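Local structure of tail fiber protein (Pseudomonas aeruginosa, 6CL6) at residues E98-V103 against W117-I122; Y73-F78 against S87-S92; S47-T52 against T60-G65. The protein probably serves as the receptor-binding fiber of the R2 pyocin, a contractile injection system, attaching the particle to the surface of its target bacterium. All blocks are in the same frame, centred on the assembly; numbering follows the deposited sequence.

Contact 1: E98-V103 against W117-I122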
ATOM      1  N   GLU A  98      38.290  -3.310 -46.024  1.00 13.92           N
ATOM      2  CA  GLU A  98      37.121  -2.520 -46.363  1.00  8.27           C
ATOM      3  C   GLU A  98      36.878  -2.511 -47.862  1.00 17.29           C
ATOM      4  O   GLU A  98      37.814  -2.601 -48.655  1.00 13.69           O
ATOM      5  CB  GLU A  98      37.271  -1.068 -45.912  1.00 11.48           C
ATOM      6  CG  GLU A  98      37.304  -0.907 -44.432  1.00 13.04           C
ATOM      7  CD  GLU A  98      37.605   0.505 -43.977  1.00 18.22           C
ATOM      8  OE1 GLU A  98      37.191   1.478 -44.644  1.00 23.79           O
ATOM      9  OE2 GLU A  98      38.297   0.628 -42.950  1.00 23.86           O
ATOM     10  N   MET A  99      35.603  -2.331 -48.233  1.00 19.24           N
ATOM     11  CA  MET A  99      35.185  -2.231 -49.640  1.00 18.04           C
ATOM     12  C   MET A  99      34.143  -1.144 -49.814  1.00 20.07           C
ATOM     13  O   MET A  99      33.246  -0.985 -48.966  1.00 12.91           O
ATOM     14  CB  MET A  99      34.592  -3.561 -50.129  1.00  8.83           C
ATOM     15  CG  MET A  99      34.096  -3.551 -51.573  1.00 10.58           C
ATOM     16  SD  MET A  99      33.235  -5.077 -52.073  1.00 12.01           S
ATOM     17  CE  MET A  99      34.585  -6.235 -52.002  1.00 23.02           C
ATOM     18  N   TYR A 100      34.251  -0.427 -50.937  1.00  7.46           N
ATOM     19  CA  TYR A 100      33.350   0.636 -51.341  1.00  9.33           C
ATOM     20  C   TYR A 100      33.005   0.470 -52.820  1.00 14.90           C
ATOM     21  O   TYR A 100      33.748  -0.154 -53.580  1.00 11.84           O
ATOM     22  CB  TYR A 100      33.975   2.034 -51.122  1.00 11.08           C
ATOM     23  CG  TYR A 100      34.284   2.299 -49.678  1.00 15.30           C
ATOM     24  CD1 TYR A 100      35.429   1.760 -49.084  1.00 10.71           C
ATOM     25  CD2 TYR A 100      33.438   3.105 -48.890  1.00 13.49           C
ATOM     26  CE1 TYR A 100      35.720   1.989 -47.746  1.00 14.45           C
ATOM     27  CE2 TYR A 100      33.732   3.345 -47.556  1.00 16.81           C
ATOM     28  CZ  TYR A 100      34.876   2.770 -46.991  1.00 17.94           C
ATOM     29  OH  TYR A 100      35.166   2.964 -45.664  1.00 14.04           O
ATOM     30  N   VAL A 101      31.888   1.071 -53.225  1.00 15.16           N
ATOM     31  CA  VAL A 101      31.451   1.068 -54.621  1.00 18.28           C
ATOM     32  C   VAL A 101      30.931   2.451 -54.983  1.00 12.39           C
ATOM     33  O   VAL A 101      30.360   3.166 -54.137  1.00 14.50           O
ATOM     34  CB  VAL A 101      30.385  -0.028 -54.865  1.00 11.18           C
ATOM     35  CG1 VAL A 101      29.089   0.320 -54.110  1.00 14.53           C
ATOM     36  CG2 VAL A 101      30.118  -0.186 -56.342  1.00 10.29           C
ATOM     37  N   ARG A 102      31.160   2.849 -56.248  1.00  8.06           N
ATOM     38  CA  ARG A 102      30.582   4.102 -56.774  1.00  9.07           C
ATOM     39  C   ARG A 102      30.376   3.991 -58.291  1.00 17.59           C
ATOM     40  O   ARG A 102      30.649   2.956 -58.921  1.00 10.22           O
ATOM     41  CB  ARG A 102      31.409   5.331 -56.428  1.00 10.41           C
ATOM     42  CG  ARG A 102      32.694   5.518 -57.214  1.00  8.53           C
ATOM     43  CD  ARG A 102      33.277   6.899 -57.029  1.00 15.56           C
ATOM     44  NE  ARG A 102      34.518   7.028 -57.787  1.00 12.52           N
ATOM     45  CZ  ARG A 102      35.186   8.142 -57.950  1.00 20.03           C
ATOM     46  NH1 ARG A 102      34.772   9.248 -57.378  1.00 14.00           N
ATOM     47  NH2 ARG A 102      36.284   8.140 -58.675  1.00 13.35           N
ATOM     48  N   VAL A 103      29.862   5.069 -58.879  1.00  9.62           N
ATOM     49  CA  VAL A 103      29.413   5.034 -60.256  1.00  8.51           C
ATOM     50  C   VAL A 103      29.481   6.425 -60.854  1.00 11.69           C
ATOM     51  O   VAL A 103      29.209   7.431 -60.192  1.00 12.92           O
ATOM     52  CB  VAL A 103      27.999   4.425 -60.360  1.00 16.29           C
ATOM     53  CG1 VAL A 103      27.002   5.322 -59.688  1.00 21.99           C
ATOM     54  CG2 VAL A 103      27.622   4.193 -61.828  1.00 30.86           C
ATOM     55  N   TRP A 117      30.969   7.587 -52.934  1.00 12.97           N
ATOM     56  CA  TRP A 117      31.239   6.198 -52.604  1.00  8.61           C
ATOM     57  C   TRP A 117      30.240   5.670 -51.580  1.00 14.57           C
ATOM     58  O   TRP A 117      29.873   6.355 -50.621  1.00 12.06           O
ATOM     59  CB  TRP A 117      32.652   6.077 -52.045  1.00 11.36           C
ATOM     60  CG  TRP A 117      33.735   6.281 -52.990  1.00 17.15           C
ATOM     61  CD1 TRP A 117      34.423   7.421 -53.197  1.00 12.61           C
ATOM     62  CD2 TRP A 117      34.297   5.300 -53.874  1.00 10.97           C
ATOM     63  NE1 TRP A 117      35.384   7.230 -54.145  1.00 15.39           N
ATOM     64  CE2 TRP A 117      35.335   5.928 -54.577  1.00 11.11           C
ATOM     65  CE3 TRP A 117      34.010   3.969 -54.144  1.00 10.64           C
ATOM     66  CZ2 TRP A 117      36.090   5.278 -55.522  1.00  8.46           C
ATOM     67  CZ3 TRP A 117      34.776   3.307 -55.090  1.00 11.36           C
ATOM     68  CH2 TRP A 117      35.798   3.975 -55.777  1.00  8.23           C
ATOM     69  N   GLN A 118      29.801   4.437 -51.792  1.00 14.73           N
ATOM     70  CA  GLN A 118      28.939   3.727 -50.869  1.00 12.83           C
ATOM     71  C   GLN A 118      29.722   2.565 -50.271  1.00 18.23           C
ATOM     72  O   GLN A 118      30.437   1.829 -50.970  1.00 12.65           O
ATOM     73  CB  GLN A 118      27.700   3.214 -51.600  1.00 11.53           C
ATOM     74  CG  GLN A 118      26.783   2.276 -50.832  1.00 16.75           C
ATOM     75  CD  GLN A 118      26.104   2.923 -49.636  1.00 19.15           C
ATOM     76  OE1 GLN A 118      26.719   3.148 -48.603  1.00 32.12           O
ATOM     77  NE2 GLN A 118      24.851   3.291 -49.804  1.00 33.88           N
ATOM     78  N   ARG A 119      29.592   2.386 -48.974  1.00 11.91           N
ATOM     79  CA  ARG A 119      30.337   1.336 -48.311  1.00 10.74           C
ATOM     80  C   ARG A 119      29.683  -0.019 -48.533  1.00  8.72           C
ATOM     81  O   ARG A 119      28.460  -0.140 -48.489  1.00 12.06           O
ATOM     82  CB  ARG A 119      30.413   1.588 -46.799  1.00 20.13           C
ATOM     83  CG  ARG A 119      31.297   0.589 -46.133  1.00 17.97           C
ATOM     84  CD  ARG A 119      32.107   1.224 -45.062  1.00 30.19           C
ATOM     85  NE  ARG A 119      32.908   0.238 -44.349  1.00 18.98           N
ATOM     86  CZ  ARG A 119      33.384   0.426 -43.123  1.00 16.32           C
ATOM     87  NH1 ARG A 119      33.113   1.560 -42.498  1.00 18.74           N
ATOM     88  NH2 ARG A 119      34.114  -0.515 -42.525  1.00 20.45           N
ATOM     89  N   CYS A 120      30.518  -1.053 -48.733  1.00 12.08           N
ATOM     90  CA  CYS A 120      30.036  -2.405 -48.940  1.00  8.72           C
ATOM     91  C   CYS A 120      30.271  -3.326 -47.760  1.00 12.55           C
ATOM     92  O   CYS A 120      29.365  -4.066 -47.386  1.00 27.79           O
ATOM     93  CB  CYS A 120      30.693  -3.008 -50.188  1.00 15.33           C
ATOM     94  SG  CYS A 120      30.258  -2.132 -51.691  1.00 20.23           S
ATOM     95  N   ASP A 121      31.440  -3.298 -47.135  1.00 12.78           N
ATOM     96  CA  ASP A 121      31.684  -4.222 -46.057  1.00 16.66           C
ATOM     97  C   ASP A 121      30.772  -3.879 -44.858  1.00 13.87           C
ATOM     98  O   ASP A 121      30.373  -2.736 -44.651  1.00 15.21           O
ATOM     99  CB  ASP A 121      33.148  -4.205 -45.667  1.00 13.59           C
ATOM    100  CG  ASP A 121      33.572  -2.924 -44.990  1.00 25.21           C
ATOM    101  OD1 ASP A 121      33.910  -1.947 -45.708  1.00 16.13           O
ATOM    102  OD2 ASP A 121      33.545  -2.880 -43.746  1.00 20.53           O
ATOM    103  N   ILE A 122      30.437  -4.901 -44.078  1.00 17.19           N
ATOM    104  CA  ILE A 122      29.435  -4.752 -43.015  1.00 12.82           C
ATOM    105  C   ILE A 122      29.982  -3.979 -41.814  1.00  9.96           C
ATOM    106  O   ILE A 122      29.253  -3.742 -40.815  1.00 13.61           O
ATOM    107  CB  ILE A 122      28.896  -6.136 -42.586  1.00 14.05           C
ATOM    108  CG1 ILE A 122      29.965  -6.963 -41.878  1.00 14.82           C
ATOM    109  CG2 ILE A 122      28.335  -6.918 -43.782  1.00 17.11           C
ATOM    110  CD1 ILE A 122      29.427  -8.277 -41.312  1.00 23.83           C
TER

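Contact 2: Y73-F78 against S87-S92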
ATOM      1  N   TYR A  73      42.982  -0.032 -53.714  1.00  8.98           N
ATOM      2  CA  TYR A  73      42.873  -0.604 -55.051  1.00 11.35           C
ATOM      3  C   TYR A  73      41.516  -0.251 -55.620  1.00 10.98           C
ATOM      4  O   TYR A  73      40.491  -0.394 -54.935  1.00 11.12           O
ATOM      5  CB  TYR A  73      43.013  -2.121 -55.019  1.00  7.20           C
ATOM      6  CG  TYR A  73      44.289  -2.649 -54.447  1.00  9.05           C
ATOM      7  CD1 TYR A  73      44.407  -2.929 -53.098  1.00  8.83           C
ATOM      8  CD2 TYR A  73      45.356  -2.937 -55.279  1.00 11.57           C
ATOM      9  CE1 TYR A  73      45.606  -3.443 -52.610  1.00  9.55           C
ATOM     10  CE2 TYR A  73      46.505  -3.461 -54.811  1.00  7.02           C
ATOM     11  CZ  TYR A  73      46.636  -3.700 -53.488  1.00  9.43           C
ATOM     12  OH  TYR A  73      47.843  -4.233 -53.052  1.00 11.83           O
ATOM     13  N   ILE A  74      41.492   0.243 -56.852  1.00 10.15           N
ATOM     14  CA  ILE A  74      40.250   0.686 -57.468  1.00  7.70           C
ATOM     15  C   ILE A  74      40.110  -0.048 -58.775  1.00 16.47           C
ATOM     16  O   ILE A  74      40.889   0.188 -59.707  1.00 13.05           O
ATOM     17  CB  ILE A  74      40.195   2.215 -57.667  1.00 11.37           C
ATOM     18  CG1 ILE A  74      40.306   2.929 -56.289  1.00 10.05           C
ATOM     19  CG2 ILE A  74      38.902   2.582 -58.361  1.00  8.35           C
ATOM     20  CD1 ILE A  74      39.987   4.386 -56.306  1.00 21.57           C
ATOM     21  N   GLN A  75      39.130  -0.944 -58.835  1.00 10.87           N
ATOM     22  CA  GLN A  75      38.734  -1.576 -60.090  1.00 11.77           C
ATOM     23  C   GLN A  75      37.762  -0.670 -60.830  1.00 14.09           C
ATOM     24  O   GLN A  75      36.891  -0.052 -60.218  1.00 16.50           O
ATOM     25  CB  GLN A  75      38.078  -2.937 -59.860  1.00  9.38           C
ATOM     26  CG  GLN A  75      38.843  -3.932 -59.058  1.00 15.58           C
ATOM     27  CD  GLN A  75      37.973  -5.126 -58.709  1.00 24.06           C
ATOM     28  OE1 GLN A  75      37.545  -5.864 -59.586  1.00 32.69           O
ATOM     29  NE2 GLN A  75      37.670  -5.283 -57.423  1.00 20.28           N
ATOM     30  N   SER A  76      37.895  -0.616 -62.151  1.00  8.62           N
ATOM     31  CA  SER A  76      36.975   0.179 -62.969  1.00  7.88           C
ATOM     32  C   SER A  76      36.421  -0.665 -64.099  1.00  9.12           C
ATOM     33  O   SER A  76      37.157  -1.430 -64.718  1.00  8.36           O
ATOM     34  CB  SER A  76      37.668   1.395 -63.561  1.00 13.91           C
ATOM     35  OG  SER A  76      38.060   2.284 -62.550  1.00 11.90           O
ATOM     36  N   MET A  77      35.136  -0.494 -64.366  1.00 12.09           N
ATOM     37  CA  MET A  77      34.436  -1.101 -65.485  1.00 14.30           C
ATOM     38  C   MET A  77      33.769   0.033 -66.253  1.00  7.81           C
ATOM     39  O   MET A  77      33.177   0.926 -65.646  1.00 13.82           O
ATOM     40  CB  MET A  77      33.408  -2.109 -64.998  1.00 13.02           C
ATOM     41  CG  MET A  77      33.979  -3.316 -64.311  1.00 15.54           C
ATOM     42  SD  MET A  77      32.788  -4.097 -63.235  1.00 15.84           S
ATOM     43  CE  MET A  77      32.836  -3.018 -61.826  1.00 17.16           C
ATOM     44  N   PHE A  78      33.855  -0.017 -67.579  1.00  8.03           N
ATOM     45  CA  PHE A  78      33.548   1.091 -68.449  1.00 12.27           C
ATOM     46  C   PHE A  78      32.504   0.788 -69.520  1.00 11.04           C
ATOM     47  O   PHE A  78      32.420  -0.314 -70.038  1.00 10.06           O
ATOM     48  CB  PHE A  78      34.819   1.539 -69.205  1.00 12.33           C
ATOM     49  CG  PHE A  78      35.997   1.856 -68.306  1.00  8.20           C
ATOM     50  CD1 PHE A  78      36.032   3.014 -67.580  1.00 14.29           C
ATOM     51  CD2 PHE A  78      37.078   0.985 -68.246  1.00 11.86           C
ATOM     52  CE1 PHE A  78      37.111   3.320 -66.782  1.00  9.80           C
ATOM     53  CE2 PHE A  78      38.150   1.283 -67.454  1.00 11.57           C
ATOM     54  CZ  PHE A  78      38.179   2.428 -66.722  1.00 11.50           C
ATOM     55  N   SER A  87      31.719   2.098 -63.481  1.00 12.91           N
ATOM     56  CA  SER A  87      31.489   1.612 -62.129  1.00  8.72           C
ATOM     57  C   SER A  87      32.841   1.330 -61.509  1.00 11.45           C
ATOM     58  O   SER A  87      33.741   0.856 -62.197  1.00  9.11           O
ATOM     59  CB  SER A  87      30.631   0.348 -62.177  1.00  8.49           C
ATOM     60  OG  SER A  87      30.643  -0.327 -60.965  1.00 14.29           O
ATOM     61  N   GLN A  88      32.995   1.666 -60.229  1.00  9.75           N
ATOM     62  CA  GLN A  88      34.238   1.429 -59.522  1.00 10.41           C
ATOM     63  C   GLN A  88      34.025   0.754 -58.181  1.00 11.83           C
ATOM     64  O   GLN A  88      33.084   1.065 -57.437  1.00  9.01           O
ATOM     65  CB  GLN A  88      35.015   2.740 -59.305  1.00 12.23           C
ATOM     66  CG  GLN A  88      35.577   3.302 -60.573  1.00  8.20           C
ATOM     67  CD  GLN A  88      36.432   4.517 -60.293  1.00 10.33           C
ATOM     68  OE1 GLN A  88      36.206   5.247 -59.308  1.00  9.25           O
ATOM     69  NE2 GLN A  88      37.424   4.729 -61.136  1.00 10.95           N
ATOM     70  N   ILE A  89      34.907  -0.210 -57.916  1.00 11.03           N
ATOM     71  CA  ILE A  89      34.966  -0.939 -56.660  1.00  7.43           C
ATOM     72  C   ILE A  89      36.318  -0.669 -56.021  1.00  9.90           C
ATOM     73  O   ILE A  89      37.358  -0.919 -56.643  1.00 12.59           O
ATOM     74  CB  ILE A  89      34.792  -2.459 -56.866  1.00 10.97           C
ATOM     75  CG1 ILE A  89      33.456  -2.766 -57.507  1.00 14.98           C
ATOM     76  CG2 ILE A  89      35.000  -3.184 -55.539  1.00 11.13           C
ATOM     77  CD1 ILE A  89      33.362  -4.134 -58.068  1.00 11.05           C
ATOM     78  N   ALA A  90      36.305  -0.203 -54.781  1.00 13.68           N
ATOM     79  CA  ALA A  90      37.514   0.139 -54.048  1.00 11.56           C
ATOM     80  C   ALA A  90      37.684  -0.831 -52.890  1.00 13.19           C
ATOM     81  O   ALA A  90      36.731  -1.073 -52.125  1.00 12.02           O
ATOM     82  CB  ALA A  90      37.462   1.591 -53.560  1.00 11.43           C
ATOM     83  N   THR A  91      38.887  -1.383 -52.759  1.00  9.25           N
ATOM     84  CA  THR A  91      39.225  -2.256 -51.648  1.00  7.59           C
ATOM     85  C   THR A  91      40.511  -1.751 -51.009  1.00 20.61           C
ATOM     86  O   THR A  91      41.385  -1.211 -51.687  1.00 10.02           O
ATOM     87  CB  THR A  91      39.371  -3.702 -52.090  1.00 11.37           C
ATOM     88  OG1 THR A  91      40.276  -3.765 -53.211  1.00  8.08           O
ATOM     89  CG2 THR A  91      38.003  -4.243 -52.511  1.00 11.88           C
ATOM     90  N   SER A  92      40.607  -1.919 -49.692  1.00 10.77           N
ATOM     91  CA  SER A  92      41.659  -1.281 -48.925  1.00 10.57           C
ATOM     92  C   SER A  92      43.009  -1.895 -49.233  1.00  9.61           C
ATOM     93  O   SER A  92      43.138  -3.088 -49.508  1.00 12.36           O
ATOM     94  CB  SER A  92      41.350  -1.396 -47.417  1.00 16.45           C
ATOM     95  OG  SER A  92      41.072  -2.760 -47.073  1.00 12.82           O
TER
HETATM   96  O   HOH W   1      38.934  -3.374 -55.650  1.00 15.33           O

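Contact 3: S47-T52 against T60-G65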
ATOM      1  N   SER A  47      49.253   8.050 -57.088  0.62 14.78           N
ATOM      2  CA  SER A  47      48.469   9.218 -56.699  0.62 13.97           C
ATOM      3  C   SER A  47      47.490   9.636 -57.795  0.62 10.24           C
ATOM      4  O   SER A  47      46.959  10.746 -57.759  0.62 17.72           O
ATOM      5  CB  SER A  47      49.387  10.390 -56.343  0.62 32.62           C
ATOM      6  OG  SER A  47      50.079  10.849 -57.479  0.62 22.82           O
ATOM      7  N   SER A  48      47.249   8.772 -58.768  1.00 11.80           N
ATOM      8  CA  SER A  48      46.326   9.082 -59.860  1.00 10.03           C
ATOM      9  C   SER A  48      44.900   9.339 -59.386  1.00 11.53           C
ATOM     10  O   SER A  48      44.423   8.726 -58.433  1.00 11.97           O
ATOM     11  CB  SER A  48      46.340   7.935 -60.882  1.00 14.20           C
ATOM     12  OG  SER A  48      47.628   7.827 -61.497  1.00 13.49           O
ATOM     13  N   ASP A  49      44.221  10.236 -60.084  1.00 16.81           N
ATOM     14  CA  ASP A  49      42.814  10.579 -59.778  1.00 14.21           C
ATOM     15  C   ASP A  49      41.897   9.456 -60.278  1.00 12.75           C
ATOM     16  O   ASP A  49      41.796   9.231 -61.487  1.00 11.39           O
ATOM     17  CB  ASP A  49      42.442  11.910 -60.419  1.00 23.53           C
ATOM     18  CG  ASP A  49      41.035  12.380 -60.063  1.00 15.66           C
ATOM     19  OD1 ASP A  49      40.282  11.631 -59.394  1.00 14.09           O
ATOM     20  OD2 ASP A  49      40.654  13.499 -60.464  1.00 21.81           O
ATOM     21  N   PRO A  50      41.175   8.773 -59.406  1.00  9.80           N
ATOM     22  CA  PRO A  50      40.245   7.746 -59.914  1.00 14.30           C
ATOM     23  C   PRO A  50      39.098   8.320 -60.721  1.00  9.96           C
ATOM     24  O   PRO A  50      38.485   7.586 -61.504  1.00 11.77           O
ATOM     25  CB  PRO A  50      39.763   7.043 -58.624  1.00 15.06           C
ATOM     26  CG  PRO A  50      39.933   8.056 -57.539  1.00 11.67           C
ATOM     27  CD  PRO A  50      41.140   8.888 -57.926  1.00 12.43           C
ATOM     28  N   ASN A  51      38.811   9.620 -60.596  1.00 10.38           N
ATOM     29  CA  ASN A  51      37.750  10.218 -61.402  1.00 11.70           C
ATOM     30  C   ASN A  51      38.075  10.162 -62.894  1.00 12.18           C
ATOM     31  O   ASN A  51      37.162  10.110 -63.736  1.00 10.39           O
ATOM     32  CB  ASN A  51      37.518  11.680 -61.001  1.00  9.83           C
ATOM     33  CG  ASN A  51      36.709  11.836 -59.736  1.00 14.28           C
ATOM     34  OD1 ASN A  51      36.667  10.952 -58.860  1.00 12.73           O
ATOM     35  ND2 ASN A  51      36.031  12.981 -59.631  1.00 14.55           N
ATOM     36  N   THR A  52      39.358  10.169 -63.239  1.00  9.61           N
ATOM     37  CA  THR A  52      39.776  10.160 -64.629  1.00  9.66           C
ATOM     38  C   THR A  52      40.355   8.812 -65.034  1.00  9.42           C
ATOM     39  O   THR A  52      41.114   8.713 -66.023  1.00  9.83           O
ATOM     40  CB  THR A  52      40.767  11.312 -64.911  1.00 15.15           C
ATOM     41  OG1 THR A  52      41.915  11.216 -64.066  1.00 19.56           O
ATOM     42  CG2 THR A  52      40.091  12.617 -64.669  1.00 21.87           C
ATOM     43  N   THR A  60      45.690   3.900 -55.456  1.00  8.25           N
ATOM     44  CA  THR A  60      45.870   5.323 -55.275  1.00 14.28           C
ATOM     45  C   THR A  60      45.365   5.729 -53.902  1.00 15.64           C
ATOM     46  O   THR A  60      44.450   5.121 -53.358  1.00 12.35           O
ATOM     47  CB  THR A  60      45.142   6.122 -56.369  1.00  8.68           C
ATOM     48  OG1 THR A  60      45.281   7.511 -56.143  1.00 15.41           O
ATOM     49  CG2 THR A  60      43.692   5.742 -56.442  1.00  8.59           C
ATOM     50  N   ASN A  61      46.005   6.763 -53.357  1.00 11.96           N
ATOM     51  CA  ASN A  61      45.525   7.429 -52.141  1.00 13.88           C
ATOM     52  C   ASN A  61      44.967   8.800 -52.473  1.00  9.12           C
ATOM     53  O   ASN A  61      44.833   9.652 -51.597  1.00 20.93           O
ATOM     54  CB  ASN A  61      46.633   7.523 -51.099  1.00  9.47           C
ATOM     55  CG  ASN A  61      47.782   8.405 -51.551  1.00 14.03           C
ATOM     56  OD1 ASN A  61      47.885   8.752 -52.714  1.00 14.16           O
ATOM     57  ND2 ASN A  61      48.666   8.758 -50.610  1.00 19.46           N
ATOM     58  N   HIS A  62      44.700   9.044 -53.740  1.00 19.02           N
ATOM     59  CA  HIS A  62      44.073  10.291 -54.169  1.00  9.45           C
ATOM     60  C   HIS A  62      42.774  10.556 -53.414  1.00 12.26           C
ATOM     61  O   HIS A  62      42.026   9.640 -53.051  1.00 17.06           O
ATOM     62  CB  HIS A  62      43.806  10.221 -55.671  1.00 12.37           C
ATOM     63  CG  HIS A  62      43.400  11.519 -56.268  1.00 18.60           C
ATOM     64  ND1 HIS A  62      42.113  12.015 -56.169  1.00 23.07           N
ATOM     65  CD2 HIS A  62      44.104  12.421 -56.985  1.00 16.89           C
ATOM     66  CE1 HIS A  62      42.051  13.171 -56.792  1.00 18.96           C
ATOM     67  NE2 HIS A  62      43.245  13.436 -57.291  1.00 11.88           N
ATOM     68  N   ALA A  63      42.485  11.837 -53.222  1.00 21.49           N
ATOM     69  CA  ALA A  63      41.363  12.270 -52.401  1.00 37.64           C
ATOM     70  C   ALA A  63      40.007  11.851 -52.935  1.00 20.38           C
ATOM     71  O   ALA A  63      39.048  11.777 -52.148  1.00 22.32           O
ATOM     72  CB  ALA A  63      41.376  13.800 -52.288  1.00 37.18           C
ATOM     73  N   ASN A  64      39.891  11.578 -54.221  1.00 16.85           N
ATOM     74  CA  ASN A  64      38.610  11.143 -54.794  1.00 13.05           C
ATOM     75  C   ASN A  64      38.308   9.684 -54.545  1.00 13.81           C
ATOM     76  O   ASN A  64      37.225   9.226 -54.933  1.00 17.63           O
ATOM     77  CB  ASN A  64      38.585  11.457 -56.304  1.00 15.76           C
ATOM     78  CG  ASN A  64      38.278  12.925 -56.578  1.00 38.44           C
ATOM     79  OD1 ASN A  64      37.630  13.575 -55.794  1.00 22.53           O
ATOM     80  ND2 ASN A  64      38.775  13.451 -57.693  1.00 17.77           N
ATOM     81  N   GLY A  65      39.244   8.931 -53.901  1.00 10.47           N
ATOM     82  CA  GLY A  65      38.954   7.628 -53.402  1.00 12.29           C
ATOM     83  C   GLY A  65      38.019   7.692 -52.194  1.00 11.58           C
ATOM     84  O   GLY A  65      37.573   8.761 -51.788  1.00 15.00           O
TER
HETATM   85  O   HOH W   2      34.726  13.535 -57.114  1.00 37.29           O

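Contact 1: E98-V103 against W117-I122
R102 lies flat over the indole of W117: its CG sits 3.5 Å from the centroid of the W117 six-membered ring, 3° off the normal, and its guanidinium is nearly parallel to the ring, the planes 9° apart. The torsions explain this. CG of R102 stands between the backbone N and the carbonyl carbon (chi1 75°), and from there the chain runs out extended, so methylenes and NE all pass over one indole face. The polar ends are bonded within the chain: R102 NE to Q88 OE1, R102 NH2 to N51 OD1, W117 NE1 to N64 O.

Next along, Y100 and R119 form a non-hydrogen-bonded antiparallel pair, with the R119 chain leaning across the phenol; R119 CD comes 3.6 Å from Y100 OH. That hydroxyl donates to E98 OE1, at 2.7 Å. The E98 carboxylate stacks above the R119 guanidinium, charge facing charge with no N-H directed at it, while its OE2 bonds T96 OG1 and forms a salt bridge with R70. R119 turns NE and NH2 to D121, a side-on salt bridge with one nitrogen to each carboxylate oxygen.

D121 OD1 therefore takes two donors from opposite faces of its plane: R119 NE, and M99 N at 3.1 Å. On the face of V101 and Q118, C120 SG packs 3.6 Å from V101 CG1, and M99 meets its counterparts in the other two subunits.

V101 and Q118 exchange both backbone bonds, but beyond them the pairing frays: C120 N still reaches M99 O (2.7 Å), and after that a side-chain carboxylate replaces the backbone acceptor. Strand 118-119 is outermost in this chain's antiparallel sheet, and R119 backbone bonds continue to the second subunit of the trimeric fiber.

Contact 2: Y73-F78 against S87-S92
Six backbone hydrogen bonds link Y73-F78 to S87-S92 in three reciprocal pairs, Y73 with T91, Q75 with I89 and M77 with S87. Most are well made, as in M77 N to S87 O at 2.9 Å; Y73 N to T91 O is bent to 130° and weak. In the non-hydrogen-bonded pairs between them, CA-H groups add to the load on the same carbonyls, Q88 CA lying 3.1 Å from Q75 O.

One side-chain bond crosses on the face of I74, S76, Q88 and A90. Q88 NE2 donates a hydrogen bond to S76 OG at 2.9 Å, the hydroxyl lying 19° out of the amide plane. S76 OG reaches that spot because it is anti to its own carbonyl carbon (chi1 -65°). Q88 is satisfied further by P50 O at NE2 and by R102 NE at OE1, which fixes which way round its amide sits; I74 CG2 packs on its CD.

The other face carries a water joined to three groups. It accepts from Q75 NE2 (2.9 Å), donates to I89 O (3.1 Å), and lies 2.8 Å from T91 OG1. I89 O thus serves both Q75 N and the water. T91 OG1 also bonds S87 OG of the third subunit, and S87 OG bonds T91 OG1 of the second, while M77 CE rests 4.0 Å from I89 CD1.

The two strands form a beta hairpin inside the five-stranded sheet, with strand 57-60 beside 72-79 and strand 99-104 beside 85-92; the face of Q75 and I89 packs against the other two subunits.

Contact 3: S47-T52 against T60-G65
Two surface loops of the five-stranded sheet domain, one with an Asx turn at D49 and the other with an ST turn at T60, meet where the H62 ring lies against D49. D49 CA stands over that ring, 3.6 Å from the H62 centroid, and the carboxylate continues along the same face, 6° from parallel with the imidazole. The D49 CG lies opposite the backbone N (chi1 -176°), which carries the acid out over CE1 of H62.

From there D49 OD1 accepts twice, with one donor above the carboxylate and one below. N51 N closes the Asx turn at 2.8 Å, and N64 ND2 comes across the contact at 2.9 Å on an almost straight line, 174°. The hydrogen bond to N51 N ties the acceptor to the short 3-10 segment 50-51, so one oxygen joins both loops. The N51 and N64 amides stack nearly parallel, and a water accepts from N51 ND2 and gives a weak bond to N64 OD1. N51 OD1 is held by R102.

H62 is fixed from its own loop as well: its ND1 accepts from N64 N at 3.0 Å inside the type I beta turn H62-G65, where G65 N bonds back to H62 O. The ST turn has T60 OG1 accepting from H62 N while donating to S48 O, 2.7 Å away. P50 packs between the H62 ring and the N64-G65 backbone, its CD 3.7 Å from H62 ND1 and its CG 3.8 Å from G65 N, and its ring also reaches I74 on strand 72-79.

In the fold
Along the chain the order is contact 3, contact 2, contact 1, each closing before the next opens. All three belong to one domain well away from the chain's centre. Contacts 1 and 2, centres 10 Å apart, are successive parts of the same antiparallel sheet, joined where strands 85-92 and 99-104 run side by side. Contact 3 lies about 11 Å from contact 2 and 15 Å from contact 1, centre to centre, in loops flanking strand 57-60, outermost of this chain's sheet. R102, W117 and Q88 tie these loops to the sheet. Contacts 1 and 2 meet other subunits, whereas contact 3 touches none, consistent with the sheet contributing to the subunit interface here while these loops lie away from it.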